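Local coordinates for protein aminotransferase, class III (Thermomicrobium roseum, PDB 6IO1) that acts as a thermostable, (S)-enantioselective omega-transaminase that probably transfers amino groups by way of a pyridoxal 5'-phosphate cofactor, at residues Tyr356-Leu361 and Gly371-Lys376; Gly254-Leu259 and Gln281-Thr286; Val83-Thr88 and Ser325-Ala330. One frame throughout, in Å; residues are numbered along the deposited sequence.

Interaction 1. Residues Tyr356-Leu361 and Gly371-Lys376; sequences YLLQEL and GEVRGK
Leu358 and Leu361, one turn apart on the helix, face Gly375 and Val373 of a strand running almost exactly the other way. The axes of helix 356-361 and strand 371-376 approach to 8.5 Å, with 172° between their N-to-C directions. Leu358 CA is 6.4 Å from Gly375 CA, a close approach made where the strand has no side chain. Leu358 lies against this bare backbone: its CD2 is 4.0 Å from Gly375 O, while CD1 rests on the carbonyl carbon of Arg374. The leucine extends with CG anti to its backbone N (chi1 -175°) and slides past Val373, which points in the opposite direction. Val373 CG1 touches both leucines, 3.9 Å from Leu358 CD1 and 3.9 Å from Leu361 CB. The other methyl, CG2, packs 3.5 Å from Leu361 O. The contact between the two segments is thus apolar branches against backbone and one another. Arg374 points off to the far side of the strand, where it bonds Val235 O and Gly234 O and pairs with Glu372 and Glu383. Gly371 and Glu372 both lie opposite Glu383 in a classic beta bulge. Leu358 and Val373 also touch the neighbouring strand 379-384, and helix 432-450 packs beside the helix. A helix laid antiparallel on the strand at the sheet's edge within this chain belongs to the C-terminal alpha/beta region of fold-type I aminotransferases.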
# COMPACT_ATOMS: atom_id res chain seq x y z
N TYR B 356 28.68 -7.27 -17.96
CA TYR B 356 29.72 -6.28 -18.19
C TYR B 356 30.02 -5.48 -16.92
O TYR B 356 31.18 -5.24 -16.58
CB TYR B 356 29.32 -5.34 -19.33
CG TYR B 356 30.32 -4.25 -19.60
CD1 TYR B 356 31.54 -4.53 -20.20
CD2 TYR B 356 30.06 -2.93 -19.25
CE1 TYR B 356 32.46 -3.53 -20.45
CE2 TYR B 356 30.97 -1.93 -19.49
CZ TYR B 356 32.17 -2.23 -20.09
OH TYR B 356 33.09 -1.24 -20.34
N LEU B 357 28.97 -5.04 -16.22
CA LEU B 357 29.14 -4.28 -14.99
C LEU B 357 29.84 -5.10 -13.93
O LEU B 357 30.73 -4.60 -13.23
CB LEU B 357 27.78 -3.79 -14.48
CG LEU B 357 27.19 -2.56 -15.16
CD1 LEU B 357 25.74 -2.36 -14.75
CD2 LEU B 357 28.01 -1.32 -14.84
N LEU B 358 29.46 -6.37 -13.78
CA LEU B 358 30.13 -7.23 -12.81
C LEU B 358 31.60 -7.41 -13.16
O LEU B 358 32.47 -7.31 -12.29
CB LEU B 358 29.43 -8.59 -12.73
CG LEU B 358 29.95 -9.56 -11.67
CD1 LEU B 358 29.98 -8.89 -10.30
CD2 LEU B 358 29.11 -10.82 -11.63
N GLN B 359 31.90 -7.66 -14.44
CA GLN B 359 33.28 -7.85 -14.86
C GLN B 359 34.11 -6.61 -14.57
O GLN B 359 35.21 -6.70 -14.00
CB GLN B 359 33.33 -8.20 -16.34
CG GLN B 359 34.69 -7.96 -16.99
CD GLN B 359 34.67 -8.21 -18.49
OE1 GLN B 359 34.45 -9.34 -18.93
NE2 GLN B 359 34.91 -7.17 -19.27
N GLU B 360 33.61 -5.44 -14.95
CA GLU B 360 34.38 -4.22 -14.74
C GLU B 360 34.49 -3.85 -13.26
O GLU B 360 35.56 -3.45 -12.80
CB GLU B 360 33.76 -3.07 -15.55
CG GLU B 360 33.80 -3.30 -17.06
CD GLU B 360 35.20 -3.63 -17.56
OE1 GLU B 360 36.15 -2.90 -17.20
OE2 GLU B 360 35.35 -4.61 -18.31
N LEU B 361 33.39 -3.95 -12.51
CA LEU B 361 33.41 -3.61 -11.09
C LEU B 361 34.22 -4.59 -10.26
O LEU B 361 34.74 -4.20 -9.20
CB LEU B 361 31.98 -3.53 -10.56
CG LEU B 361 31.13 -2.35 -11.05
CD1 LEU B 361 29.66 -2.60 -10.75
CD2 LEU B 361 31.60 -1.04 -10.45
N GLY B 371 35.88 -5.57 -0.12
CA GLY B 371 35.85 -6.97 0.30
C GLY B 371 35.37 -7.90 -0.81
O GLY B 371 36.05 -8.87 -1.15
N GLU B 372 34.20 -7.61 -1.38
CA GLU B 372 33.64 -8.46 -2.42
C GLU B 372 32.73 -7.64 -3.32
O GLU B 372 31.97 -6.80 -2.85
CB GLU B 372 32.87 -9.65 -1.83
CG GLU B 372 32.16 -10.50 -2.87
CD GLU B 372 31.42 -11.68 -2.28
OE1 GLU B 372 30.27 -11.50 -1.86
OE2 GLU B 372 32.00 -12.78 -2.23
N VAL B 373 32.78 -7.93 -4.62
CA VAL B 373 31.84 -7.40 -5.59
C VAL B 373 30.98 -8.56 -6.08
O VAL B 373 31.51 -9.56 -6.58
CB VAL B 373 32.55 -6.71 -6.76
CG1 VAL B 373 31.54 -6.28 -7.82
CG2 VAL B 373 33.36 -5.52 -6.27
N ARG B 374 29.67 -8.44 -5.91
CA ARG B 374 28.76 -9.52 -6.29
C ARG B 374 27.58 -8.94 -7.05
O ARG B 374 27.26 -7.76 -6.92
CB ARG B 374 28.29 -10.32 -5.07
CG ARG B 374 27.61 -9.49 -4.00
CD ARG B 374 27.26 -10.36 -2.80
NE ARG B 374 26.67 -9.59 -1.71
CZ ARG B 374 27.37 -9.01 -0.73
NH1 ARG B 374 28.69 -9.13 -0.71
NH2 ARG B 374 26.75 -8.34 0.22
N GLY B 375 26.96 -9.77 -7.88
CA GLY B 375 25.81 -9.32 -8.63
C GLY B 375 25.13 -10.44 -9.38
O GLY B 375 25.73 -11.47 -9.68
N LYS B 376 23.85 -10.21 -9.66
CA LYS B 376 23.05 -11.06 -10.53
C LYS B 376 22.22 -10.16 -11.43
O LYS B 376 21.47 -9.31 -10.93
CB LYS B 376 22.14 -12.00 -9.72
CG LYS B 376 21.33 -12.94 -10.59
CD LYS B 376 22.22 -13.86 -11.39
CE LYS B 376 21.40 -14.78 -12.28
NZ LYS B 376 22.25 -15.56 -13.22

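Interaction 2. Residues Gly254-Leu259 and Gln281-Thr286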
# COMPACT_ATOMS: atom_id res chain seq x y z
N GLY B 254 5.16 -30.25 2.51
CA GLY B 254 3.92 -29.64 2.09
C GLY B 254 3.84 -28.15 2.35
O GLY B 254 2.76 -27.56 2.20
N ILE B 255 4.95 -27.53 2.74
CA ILE B 255 4.97 -26.10 3.05
C ILE B 255 4.91 -25.30 1.76
O ILE B 255 5.64 -25.57 0.80
CB ILE B 255 6.22 -25.76 3.87
CG1 ILE B 255 6.16 -26.47 5.23
CG2 ILE B 255 6.36 -24.27 4.04
CD1 ILE B 255 7.48 -26.52 5.95
N LEU B 256 4.03 -24.30 1.73
CA LEU B 256 3.90 -23.44 0.56
C LEU B 256 5.16 -22.60 0.37
O LEU B 256 5.83 -22.23 1.33
CB LEU B 256 2.68 -22.52 0.69
CG LEU B 256 1.31 -23.16 0.85
CD1 LEU B 256 0.24 -22.08 0.96
CD2 LEU B 256 1.00 -24.11 -0.29
N LEU B 257 5.47 -22.30 -0.89
CA LEU B 257 6.60 -21.46 -1.23
C LEU B 257 6.09 -20.13 -1.78
O LEU B 257 5.42 -20.10 -2.82
CB LEU B 257 7.51 -22.14 -2.26
CG LEU B 257 8.61 -21.24 -2.84
CD1 LEU B 257 9.53 -20.72 -1.74
CD2 LEU B 257 9.40 -21.99 -3.89
N ILE B 258 6.40 -19.05 -1.08
CA ILE B 258 6.08 -17.70 -1.53
C ILE B 258 7.36 -17.08 -2.06
O ILE B 258 8.30 -16.82 -1.30
CB ILE B 258 5.48 -16.85 -0.41
CG1 ILE B 258 4.22 -17.51 0.16
CG2 ILE B 258 5.17 -15.44 -0.90
CD1 ILE B 258 3.70 -16.85 1.42
N LEU B 259 7.42 -16.85 -3.37
CA LEU B 259 8.59 -16.25 -4.00
C LEU B 259 8.35 -14.75 -4.16
O LEU B 259 7.39 -14.34 -4.82
CB LEU B 259 8.89 -16.90 -5.35
CG LEU B 259 10.36 -16.86 -5.75
CD1 LEU B 259 11.21 -17.64 -4.75
CD2 LEU B 259 10.55 -17.39 -7.16
N GLN B 281 9.33 -23.36 -8.94
CA GLN B 281 7.92 -23.12 -9.26
C GLN B 281 7.17 -22.83 -7.97
O GLN B 281 6.74 -23.77 -7.28
CB GLN B 281 7.31 -24.31 -9.99
CG GLN B 281 5.83 -24.16 -10.32
CD GLN B 281 5.57 -23.19 -11.44
OE1 GLN B 281 6.45 -22.90 -12.25
NE2 GLN B 281 4.35 -22.66 -11.50
N PRO B 282 6.99 -21.57 -7.60
CA PRO B 282 6.33 -21.26 -6.33
C PRO B 282 4.83 -21.46 -6.39
O PRO B 282 4.20 -21.39 -7.44
CB PRO B 282 6.67 -19.78 -6.12
CG PRO B 282 6.83 -19.24 -7.49
CD PRO B 282 7.40 -20.36 -8.32
N ASP B 283 4.26 -21.73 -5.21
CA ASP B 283 2.81 -21.76 -5.09
C ASP B 283 2.23 -20.35 -5.13
O ASP B 283 1.12 -20.15 -5.64
CB ASP B 283 2.40 -22.47 -3.80
CG ASP B 283 3.08 -23.81 -3.63
OD1 ASP B 283 2.71 -24.76 -4.35
OD2 ASP B 283 3.99 -23.92 -2.79
N ILE B 284 2.96 -19.38 -4.60
CA ILE B 284 2.55 -17.98 -4.58
C ILE B 284 3.74 -17.12 -4.98
O ILE B 284 4.88 -17.39 -4.58
CB ILE B 284 2.03 -17.56 -3.19
CG1 ILE B 284 0.86 -18.45 -2.75
CG2 ILE B 284 1.60 -16.10 -3.19
CD1 ILE B 284 0.44 -18.24 -1.31
N VAL B 285 3.48 -16.10 -5.79
CA VAL B 285 4.49 -15.14 -6.21
C VAL B 285 3.97 -13.74 -5.93
O VAL B 285 2.78 -13.46 -6.09
CB VAL B 285 4.85 -15.30 -7.71
CG1 VAL B 285 3.62 -15.08 -8.59
CG2 VAL B 285 5.95 -14.34 -8.08
N THR B 286 4.86 -12.87 -5.46
CA THR B 286 4.53 -11.47 -5.22
C THR B 286 5.39 -10.60 -6.11
O THR B 286 6.57 -10.89 -6.33
CB THR B 286 4.75 -11.09 -3.75
OG1 THR B 286 6.14 -11.19 -3.43
CG2 THR B 286 3.95 -12.00 -2.84
O HOH W 1 6.10 -25.66 -2.14
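The carboxylate of Asp283 has Leu256 CD2 over one of its faces, 3.9 Å from Asp283 CG, and accepts Leu257 N-H at OD2. Leu257 N donates to the anti lone pair of OD2 over 2.9 Å, in a nearly straight bond (162°). A water donates to that same oxygen and to Ile255 O, so OD2 is gripped twice. With CG beside its own backbone N (chi1 -50°), Asp283 reaches to the adjacent strand 256-259 and provides the acceptor just ahead of the regular strand pairing. The Pro282 ring, on the opposite side of the sheet from Leu256, turns CB and CG to Leu259, its CB 3.7 Å from Leu259 CB, and also packs against Leu257. Leu257 O takes Ile284 N at 3.1 Å and, weakly, Asp283 N. From there the strands pair in parallel: Leu259 N bonds Ile284 O, and Thr286 N bonds Leu259 O. Ile258 and Ile284 lie side by side, Ile258 CG1 4.0 Å from Ile284 CB. Helix 121-138 packs on Leu256, Ile284 and Thr286, while Met275 of helix 274-278 covers Leu259 and Pro282. Thr286 OG1 bonds Asn125, a residue of the cofactor pocket. These are the two parallel strands of a beta-alpha-beta unit in the central sheet of the fold-type I large domain, and the Thr286 side chain lies about 6 Å from the bound pyridoxamine phosphate.

Interaction 3. Residues Val83-Thr88 and Ser325-Ala330; sequences VAFVPT and SGHPVA
Thr88 fastens the loop 83-88 to Ser325 and Gly326, just ahead of helix 328-344, whose N-cap is His327, in the dimer interface of this fold-type I enzyme. From CB, 3.6 Å from Ser325 O, the threonine forks. OG1 donates to that carbonyl over 2.7 Å, arriving from above the carbonyl plane, 57° out of it. The methyl CG2 lies over the backbone of Gly326, 3.9 Å from its CA. Gly326 has positive phi, and a CB there would run into this methyl. With an alanine in place of Thr88, Ser325 O would probably lose its hydroxyl donor, though still bonded to the water that accepts from the backbone N at this position, and a gap would open over Gly326. Farther along, Pro328 packs against the loop backbone, its CG 3.4 Å from Val86 N, and Val329 CG2 touches Ala84 O. His327 CD2 meets Phe85 CD1 at 3.6 Å, the two rings inclined by 33°. With chi1 at -167° the imidazole turns its edge to the first helical turn, where ND1 accepts weakly from Val329 N and Ala330 N, while NE2 bonds Gly294 O of the second subunit. Thr88 O likewise bonds His21 of the second subunit. Between the loop and the turn, one water donates to both Val86 O at 2.8 Å and Gly326 O at 2.9 Å.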
# COMPACT_ATOMS: atom_id res chain seq x y z
N VAL B 83 -12.04 6.11 -17.70
CA VAL B 83 -12.44 5.92 -16.31
C VAL B 83 -11.18 5.72 -15.48
O VAL B 83 -10.32 4.89 -15.81
CB VAL B 83 -13.41 4.73 -16.16
CG1 VAL B 83 -12.79 3.41 -16.64
CG2 VAL B 83 -13.88 4.61 -14.72
N ALA B 84 -11.05 6.48 -14.40
CA ALA B 84 -9.81 6.46 -13.63
C ALA B 84 -9.82 5.39 -12.55
O ALA B 84 -8.79 4.74 -12.32
CB ALA B 84 -9.54 7.83 -13.01
N PHE B 85 -10.94 5.19 -11.87
CA PHE B 85 -11.00 4.22 -10.79
C PHE B 85 -12.26 3.38 -10.92
O PHE B 85 -13.38 3.92 -10.90
CB PHE B 85 -10.96 4.88 -9.41
CG PHE B 85 -10.94 3.90 -8.28
CD1 PHE B 85 -9.89 3.01 -8.15
CD2 PHE B 85 -11.98 3.84 -7.36
CE1 PHE B 85 -9.86 2.09 -7.12
CE2 PHE B 85 -11.95 2.92 -6.32
CZ PHE B 85 -10.89 2.05 -6.20
N VAL B 86 -12.07 2.08 -11.06
CA VAL B 86 -13.13 1.09 -10.91
C VAL B 86 -12.63 0.11 -9.87
O VAL B 86 -11.53 -0.44 -10.03
CB VAL B 86 -13.46 0.38 -12.24
CG1 VAL B 86 -14.43 -0.76 -12.00
CG2 VAL B 86 -14.03 1.36 -13.24
N PRO B 87 -13.36 -0.13 -8.79
CA PRO B 87 -12.86 -1.06 -7.77
C PRO B 87 -12.93 -2.49 -8.27
O PRO B 87 -13.69 -2.84 -9.17
CB PRO B 87 -13.81 -0.84 -6.58
CG PRO B 87 -14.73 0.28 -6.98
CD PRO B 87 -14.70 0.38 -8.46
N THR B 88 -12.08 -3.33 -7.68
CA THR B 88 -12.17 -4.76 -7.87
C THR B 88 -12.94 -5.42 -6.73
O THR B 88 -13.10 -6.64 -6.73
CB THR B 88 -10.77 -5.38 -8.00
OG1 THR B 88 -9.96 -4.97 -6.90
CG2 THR B 88 -10.12 -4.91 -9.30
N SER B 325 -6.72 -1.95 -5.18
CA SER B 325 -6.43 -3.21 -5.85
C SER B 325 -6.97 -3.19 -7.28
O SER B 325 -8.17 -2.99 -7.49
CB SER B 325 -7.04 -4.36 -5.06
OG SER B 325 -7.11 -5.54 -5.85
N GLY B 326 -6.09 -3.41 -8.25
CA GLY B 326 -6.52 -3.45 -9.63
C GLY B 326 -6.86 -2.11 -10.23
O GLY B 326 -7.77 -2.02 -11.07
N HIS B 327 -6.17 -1.05 -9.81
CA HIS B 327 -6.45 0.29 -10.30
C HIS B 327 -6.37 0.32 -11.83
O HIS B 327 -5.34 -0.08 -12.39
CB HIS B 327 -5.46 1.29 -9.69
CG HIS B 327 -5.85 2.72 -9.89
ND1 HIS B 327 -5.55 3.41 -11.05
CD2 HIS B 327 -6.50 3.59 -9.09
CE1 HIS B 327 -6.01 4.65 -10.94
NE2 HIS B 327 -6.59 4.78 -9.77
N PRO B 328 -7.41 0.78 -12.52
CA PRO B 328 -7.41 0.70 -13.99
C PRO B 328 -6.26 1.45 -14.65
O PRO B 328 -5.68 0.94 -15.62
CB PRO B 328 -8.77 1.31 -14.37
CG PRO B 328 -9.62 1.11 -13.16
CD PRO B 328 -8.70 1.27 -11.99
N VAL B 329 -5.90 2.63 -14.15
CA VAL B 329 -4.80 3.38 -14.74
C VAL B 329 -3.49 2.63 -14.54
O VAL B 329 -2.67 2.51 -15.47
CB VAL B 329 -4.74 4.79 -14.14
CG1 VAL B 329 -3.64 5.61 -14.80
CG2 VAL B 329 -6.09 5.47 -14.27
N ALA B 330 -3.27 2.10 -13.34
CA ALA B 330 -2.06 1.33 -13.07
C ALA B 330 -1.97 0.11 -13.97
O ALA B 330 -0.91 -0.20 -14.52
CB ALA B 330 -2.01 0.91 -11.60
O HOH W 2 -10.59 -2.34 -11.87
O HOH W 3 -10.26 -2.06 -5.75

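Overall arrangement
Along the chain, interaction 3 encloses interaction 2: residues 254-286 lie inside the long loop joined by 83-88 and 325-330. Interaction 1 follows, and helix 328-344, which starts in interaction 3, leads directly to helix 346-361 of interaction 1. Their centres are nonetheless 40 Å apart, on opposite sides of the chain's centre. Interaction 2 lies 30 Å from interaction 1 and 27 Å from interaction 3, measured between centres, and none of the three touches another. Two different mixed sheets are involved: the central one in interaction 2, whose strand 256-260 ends in the cofactor pocket at Asp260, and the C-terminal one in interaction 1, while interaction 3 lies at the subunit interface.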